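Local coordinates for periplasmic sugar-binding protein (Chloroflexus aurantiacus, PDB 4RXU) that binds beta-D-glucopyranose and probably serves as the solute-binding component of an ABC-type sugar transporter, at residues 36-41 against 117-122; 73-78 against 90-95. One frame throughout, in Å; residues are numbered along the deposited sequence.

Interaction 1 (36-41 against 117-122). With BGC (beta-D-glucopyranose), chain C.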
loop_
_atom_site.group_PDB
_atom_site.type_symbol
_atom_site.label_atom_id
_atom_site.label_comp_id
_atom_site.label_asym_id
_atom_site.label_seq_id
_atom_site.Cartn_x
_atom_site.Cartn_y
_atom_site.Cartn_z
ATOM N N VAL A 36 0.458 -1.068 17.067
ATOM C CA VAL A 36 1.657 -0.312 16.679
ATOM C C VAL A 36 1.614 -0.010 15.205
ATOM O O VAL A 36 1.472 -0.922 14.388
ATOM C CB VAL A 36 2.971 -1.041 17.062
ATOM C CG1 VAL A 36 4.223 -0.251 16.651
ATOM C CG2 VAL A 36 3.016 -1.298 18.561
ATOM N N LEU A 37 1.676 1.279 14.883
ATOM C CA LEU A 37 1.645 1.748 13.476
ATOM C C LEU A 37 2.969 2.437 13.160
ATOM O O LEU A 37 3.607 2.979 14.049
ATOM C CB LEU A 37 0.464 2.689 13.252
ATOM C CG LEU A 37 -0.916 2.008 13.394
ATOM C CD1 LEU A 37 -1.989 3.087 13.316
ATOM C CD2 LEU A 37 -1.166 0.900 12.364
ATOM N N PRO A 38 3.377 2.452 11.879
ATOM C CA PRO A 38 4.782 2.752 11.616
ATOM C C PRO A 38 5.161 4.219 11.656
ATOM O O PRO A 38 6.257 4.553 12.116
ATOM C CB PRO A 38 5.000 2.161 10.218
ATOM C CG PRO A 38 3.634 2.253 9.581
ATOM C CD PRO A 38 2.729 1.840 10.710
ATOM N N THR A 39 4.274 5.093 11.186
ATOM C CA THR A 39 4.595 6.512 11.086
ATOM C C THR A 39 3.339 7.324 10.850
ATOM O O THR A 39 2.407 6.835 10.213
ATOM C CB THR A 39 5.625 6.793 9.948
ATOM O OG1 THR A 39 5.926 8.186 9.888
ATOM C CG2 THR A 39 5.114 6.339 8.596
ATOM N N LYS A 40 3.341 8.566 11.332
ATOM C CA LYS A 40 2.292 9.546 10.999
ATOM C C LYS A 40 2.612 10.329 9.717
ATOM O O LYS A 40 1.821 11.143 9.271
ATOM C CB LYS A 40 2.067 10.536 12.153
ATOM C CG LYS A 40 1.235 9.981 13.296
ATOM C CD LYS A 40 0.310 11.048 13.889
ATOM C CE LYS A 40 0.822 11.667 15.177
ATOM N NZ LYS A 40 -0.280 11.768 16.176
ATOM N N ASP A 41 3.786 10.088 9.141
ATOM C CA ASP A 41 4.283 10.889 8.006
ATOM C C ASP A 41 3.942 10.288 6.656
ATOM O O ASP A 41 4.342 10.797 5.609
ATOM C CB ASP A 41 5.785 11.124 8.123
ATOM C CG ASP A 41 6.146 11.905 9.360
ATOM O OD1 ASP A 41 5.515 12.942 9.642
ATOM O OD2 ASP A 41 7.085 11.486 10.060
ATOM N N TYR A 117 -0.166 -6.440 10.596
ATOM C CA TYR A 117 -1.282 -5.626 10.167
ATOM C C TYR A 117 -0.877 -4.808 8.951
ATOM O O TYR A 117 0.054 -4.015 9.012
ATOM C CB TYR A 117 -1.695 -4.692 11.292
ATOM C CG TYR A 117 -2.879 -3.810 10.939
ATOM C CD1 TYR A 117 -4.167 -4.293 10.939
ATOM C CD2 TYR A 117 -2.683 -2.492 10.586
ATOM C CE1 TYR A 117 -5.234 -3.486 10.588
ATOM C CE2 TYR A 117 -3.743 -1.669 10.267
ATOM C CZ TYR A 117 -5.015 -2.182 10.255
ATOM O OH TYR A 117 -6.050 -1.354 9.907
ATOM N N ASP A 118 -1.594 -5.052 7.858
ATOM C CA ASP A 118 -1.408 -4.420 6.549
ATOM C C ASP A 118 -0.124 -4.862 5.866
ATOM O O ASP A 118 -0.162 -5.301 4.725
ATOM C CB ASP A 118 -1.477 -2.898 6.572
ATOM C CG ASP A 118 -1.582 -2.348 5.188
ATOM O OD1 ASP A 118 -2.724 -2.314 4.674
ATOM O OD2 ASP A 118 -0.524 -2.022 4.579
ATOM N N ARG A 119 1.008 -4.673 6.543
ATOM C CA ARG A 119 2.327 -5.064 6.056
ATOM C C ARG A 119 2.788 -6.264 6.835
ATOM O O ARG A 119 2.443 -6.423 8.016
ATOM C CB ARG A 119 3.347 -3.951 6.279
ATOM C CG ARG A 119 3.050 -2.680 5.545
ATOM C CD ARG A 119 4.034 -1.609 5.959
ATOM N NE ARG A 119 3.864 -0.401 5.190
ATOM C CZ ARG A 119 4.497 0.732 5.431
ATOM N NH1 ARG A 119 5.318 0.828 6.467
ATOM N NH2 ARG A 119 4.291 1.770 4.644
ATOM N N LEU A 120 3.572 -7.098 6.163
ATOM C CA LEU A 120 4.025 -8.352 6.721
ATOM C C LEU A 120 5.402 -8.244 7.387
ATOM O O LEU A 120 6.363 -7.770 6.796
ATOM C CB LEU A 120 4.076 -9.381 5.584
ATOM C CG LEU A 120 4.354 -10.838 5.952
ATOM C CD1 LEU A 120 3.361 -11.368 6.978
ATOM C CD2 LEU A 120 4.383 -11.678 4.679
ATOM N N ILE A 121 5.483 -8.701 8.633
ATOM C CA ILE A 121 6.765 -8.926 9.295
ATOM C C ILE A 121 7.406 -10.158 8.684
ATOM O O ILE A 121 6.766 -11.197 8.552
ATOM C CB ILE A 121 6.586 -9.139 10.810
ATOM C CG1 ILE A 121 6.082 -7.830 11.422
ATOM C CG2 ILE A 121 7.910 -9.550 11.440
ATOM C CD1 ILE A 121 5.805 -7.873 12.906
ATOM N N ARG A 122 8.680 -10.036 8.332
ATOM C CA ARG A 122 9.407 -11.066 7.607
ATOM C C ARG A 122 10.494 -11.747 8.393
ATOM O O ARG A 122 10.955 -11.234 9.406
ATOM C CB ARG A 122 10.000 -10.472 6.334
ATOM C CG ARG A 122 8.928 -10.055 5.338
ATOM C CD ARG A 122 9.555 -9.554 4.054
ATOM N NE ARG A 122 10.003 -10.665 3.200
ATOM C CZ ARG A 122 11.249 -11.022 2.952
ATOM N NH1 ARG A 122 12.285 -10.383 3.487
ATOM N NH2 ARG A 122 11.451 -12.060 2.138
HETATM C C2 BGC C . 0.069 0.443 2.419
HETATM C C3 BGC C . -0.466 1.494 1.468
HETATM C C4 BGC C . 0.226 2.820 1.745
HETATM C C5 BGC C . 1.747 2.662 1.741
HETATM C C6 BGC C . 2.485 3.910 2.172
HETATM C C1 BGC C . 1.558 0.389 2.124
HETATM O O1 BGC C . 2.193 -0.692 2.741
HETATM O O2 BGC C . -0.576 -0.808 2.158
HETATM O O3 BGC C . -1.873 1.595 1.668
HETATM O O4 BGC C . -0.092 3.731 0.675
HETATM O O5 BGC C . 2.137 1.606 2.597
HETATM O O6 BGC C . 1.970 4.437 3.397
#

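Interaction 2 (73-78 against 90-95)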
loop_
_atom_site.group_PDB
_atom_site.type_symbol
_atom_site.label_atom_id
_atom_site.label_comp_id
_atom_site.label_asym_id
_atom_site.label_seq_id
_atom_site.Cartn_x
_atom_site.Cartn_y
_atom_site.Cartn_z
ATOM N N ALA A 73 13.894 0.690 15.616
ATOM C CA ALA A 73 14.313 0.635 16.997
ATOM C C ALA A 73 13.203 1.150 17.918
ATOM O O ALA A 73 12.947 0.574 18.991
ATOM C CB ALA A 73 15.604 1.426 17.195
ATOM N N LYS A 74 12.532 2.218 17.503
ATOM C CA LYS A 74 11.423 2.736 18.315
ATOM C C LYS A 74 10.258 1.748 18.298
ATOM O O LYS A 74 9.594 1.543 19.293
ATOM C CB LYS A 74 10.956 4.095 17.822
ATOM C CG LYS A 74 9.800 4.676 18.614
ATOM C CD LYS A 74 10.198 4.989 20.039
ATOM C CE LYS A 74 9.136 5.665 20.889
ATOM N NZ LYS A 74 8.841 7.054 20.508
ATOM N N GLU A 75 10.009 1.152 17.141
ATOM C CA GLU A 75 8.988 0.124 17.029
ATOM C C GLU A 75 9.179 -1.004 18.053
ATOM O O GLU A 75 8.261 -1.408 18.745
ATOM C CB GLU A 75 9.031 -0.397 15.602
ATOM C CG GLU A 75 8.131 -1.575 15.323
ATOM C CD GLU A 75 8.360 -1.994 13.897
ATOM O OE1 GLU A 75 9.222 -2.889 13.675
ATOM O OE2 GLU A 75 7.743 -1.369 13.003
ATOM N N LYS A 76 10.417 -1.447 18.170
ATOM C CA LYS A 76 10.724 -2.504 19.099
ATOM C C LYS A 76 10.478 -2.026 20.530
ATOM O O LYS A 76 9.913 -2.782 21.328
ATOM C CB LYS A 76 12.154 -3.031 18.928
ATOM C CG LYS A 76 12.408 -4.261 19.782
ATOM C CD LYS A 76 13.791 -4.813 19.565
ATOM C CE LYS A 76 13.938 -6.210 20.153
ATOM N NZ LYS A 76 13.692 -6.115 21.610
ATOM N N GLU A 77 10.891 -0.802 20.843
ATOM C CA GLU A 77 10.592 -0.199 22.136
ATOM C C GLU A 77 9.092 -0.194 22.407
ATOM O O GLU A 77 8.646 -0.569 23.492
ATOM C CB GLU A 77 11.144 1.227 22.202
ATOM C CG GLU A 77 12.660 1.310 22.117
ATOM C CD GLU A 77 13.212 2.557 22.779
ATOM O OE1 GLU A 77 12.446 3.527 22.957
ATOM O OE2 GLU A 77 14.414 2.568 23.119
ATOM N N ASN A 78 8.318 0.235 21.416
ATOM C CA ASN A 78 6.879 0.278 21.540
ATOM C C ASN A 78 6.343 -1.090 21.927
ATOM O O ASN A 78 5.486 -1.220 22.821
ATOM C CB ASN A 78 6.235 0.732 20.227
ATOM C CG ASN A 78 6.366 2.216 19.959
ATOM O OD1 ASN A 78 6.216 2.640 18.784
ATOM N ND2 ASN A 78 6.562 3.015 20.986
ATOM N N LEU A 90 -0.757 -8.386 20.087
ATOM C CA LEU A 90 -0.114 -7.250 19.435
ATOM C C LEU A 90 -0.640 -7.164 18.006
ATOM O O LEU A 90 -0.529 -8.140 17.257
ATOM C CB LEU A 90 1.402 -7.454 19.402
ATOM C CG LEU A 90 2.215 -6.410 18.629
ATOM C CD1 LEU A 90 2.161 -5.020 19.255
ATOM C CD2 LEU A 90 3.635 -6.924 18.482
ATOM N N ILE A 91 -1.208 -6.013 17.637
ATOM C CA ILE A 91 -1.523 -5.714 16.230
ATOM C C ILE A 91 -0.444 -4.737 15.774
ATOM O O ILE A 91 -0.307 -3.641 16.335
ATOM C CB ILE A 91 -2.912 -5.071 16.109
ATOM C CG1 ILE A 91 -4.010 -6.053 16.554
ATOM C CG2 ILE A 91 -3.151 -4.574 14.690
ATOM C CD1 ILE A 91 -5.303 -5.350 16.920
ATOM N N ILE A 92 0.344 -5.140 14.782
ATOM C CA ILE A 92 1.532 -4.367 14.404
ATOM C C ILE A 92 1.720 -4.258 12.890
ATOM O O ILE A 92 1.784 -5.277 12.197
ATOM C CB ILE A 92 2.831 -4.921 15.061
ATOM C CG1 ILE A 92 4.052 -4.119 14.584
ATOM C CG2 ILE A 92 3.008 -6.427 14.831
ATOM C CD1 ILE A 92 5.278 -4.348 15.444
ATOM N N CYS A 93 1.809 -3.007 12.426
ATOM C CA CYS A 93 2.212 -2.710 11.079
ATOM C C CYS A 93 3.675 -2.257 11.108
ATOM O O CYS A 93 3.968 -1.177 11.607
ATOM C CB CYS A 93 1.322 -1.655 10.460
ATOM S SG CYS A 93 1.866 -1.211 8.819
ATOM N N PRO A 94 4.589 -3.091 10.553
ATOM C CA PRO A 94 5.979 -2.772 10.664
ATOM C C PRO A 94 6.414 -1.641 9.775
ATOM O O PRO A 94 5.946 -1.498 8.641
ATOM C CB PRO A 94 6.686 -4.066 10.220
ATOM C CG PRO A 94 5.704 -4.749 9.341
ATOM C CD PRO A 94 4.400 -4.462 10.036
ATOM N N HIS A 95 7.348 -0.853 10.283
ATOM C CA HIS A 95 8.037 0.076 9.398
ATOM C C HIS A 95 8.912 -0.636 8.373
ATOM O O HIS A 95 8.833 -0.382 7.168
ATOM C CB HIS A 95 8.894 1.041 10.173
ATOM C CG HIS A 95 9.674 1.912 9.261
ATOM N ND1 HIS A 95 9.056 2.748 8.360
ATOM C CD2 HIS A 95 10.996 1.976 9.003
ATOM C CE1 HIS A 95 9.973 3.343 7.625
ATOM N NE2 HIS A 95 11.161 2.905 8.010
HETATM O O HOH W 1 5.653 0.221 13.504
#

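Interaction 1 (36-41 against 117-122)
Arg119 packs against Pro38, and its NH2 grips two partners. Arg119 NH2 donates to glucose O5 at 3.0 Å, and it forms a salt bridge with Glu42. Arg119 NE donates to glucose O1, the anomeric oxygen, also at 3.0 Å. Both sugar bonds are nearly straight, each with an N-H...O angle of 169°. Two nitrogens on the same carbon, CZ, thus hold the two oxygens borne by C1 of the sugar, with O5 at the edge of the guanidinium, near its plane. The side chain is extended from CG to NE (chi2 174°), and this length carries the head group to the sugar. The third nitrogen, NH1, donates to Pro94 O, which limits rotation of the group. Pro38 CG lies 3.8 Å from Arg119 NH1 and approaches the guanidinium obliquely.

The two segments run off the ends of strands 29-37 and 113-117, in one lobe of a periplasmic binding protein. The sugar sits in the cleft between the lobes, where such proteins bind their ligands. Asp118 takes part in the same pocket: glucose O2 donates to Asp118 OD2 at 2.7 Å. The other oxygen, OD1, pairs with Arg44, which also bonds to the sugar.

Deeper in the lobe the contact is apolar. Leu37 CD2 meets the Tyr117 ring obliquely, 4.1 Å from Tyr117 CD2. The phenol oxygen bonds to Asp48, and helix 300-315 packs on the same side chain. Beyond Pro38 the chain makes an ST turn, in which Asp41 N donates to Thr39 OG1 at 3.0 Å.

Interaction 2 (73-78 against 90-95)
This is a buried helix-to-strand contact in which one glutamate on helix 72-84 bonds to the chain just past strand 89-92. The helix belongs to a beta-alpha-beta crossover between the parallel strands 61-67 and 89-92, and strand 29-37 lies between these two in the sheet. Glu75 sits near the start of the helix and is the residue of the helix that makes the contact.

Its CG lies anti to the backbone N (chi1 174°), and the extended chain beyond it carries the carboxylate across to the loop. There the main-chain N-H of His95 donates to Glu75 OE2, with His95 N 2.8 Å from the oxygen. The bond is nearly straight, 165° at the hydrogen, and uses the syn lone pair of the oxygen. The same oxygen also receives a bond from a water, 2.7 Å from Glu75 OE2. That water donates its second hydrogen to Cys93 O at 2.9 Å. The carboxylate is therefore linked directly to one peptide group of the loop and through water to another. Between them, Pro94 CA comes within 3.2 Å of Glu75 OE2.

The aliphatic part of the glutamate has an apolar neighbour. Ile92 CD1 lies 4.0 Å from Glu75 CG, and the two side chains cross at about a right angle. Ile92 also packs on Val79, one turn further along the helix, and on Ile121. At Cys93, CB is directed away from the helix, and the nearest atoms of this side chain and the bound glucose are about 6 Å apart. OE2 accepts from both an amide and a water, which is consistent with an ionised Glu75 whose negative charge these two donors would help to offset in a buried setting.

In the fold
From the N terminus, strand 29-37 leads into residues 36-41, the first half of interaction 1. The chain then passes through helix 44-59 and strand 61-67 to helix 72-84. Interaction 2 closes a short loop from this helix to residues 90-95. After helix 101-109 and strand 113-117, residues 117-122 return to 36-41 and close the larger loop, so interaction 2 is nested inside interaction 1. Strand 89-92 lies between 29-37 and 113-117 in the sheet. The contacts meet there through probable hydrogen bonds, Val36 N to Ile91 O and Tyr117 N to Ile92 O, each 2.8 Å. Together they tie the loops after these three strands, one carrying Asp118 and Arg119 of the sugar pocket, to helix 72-84.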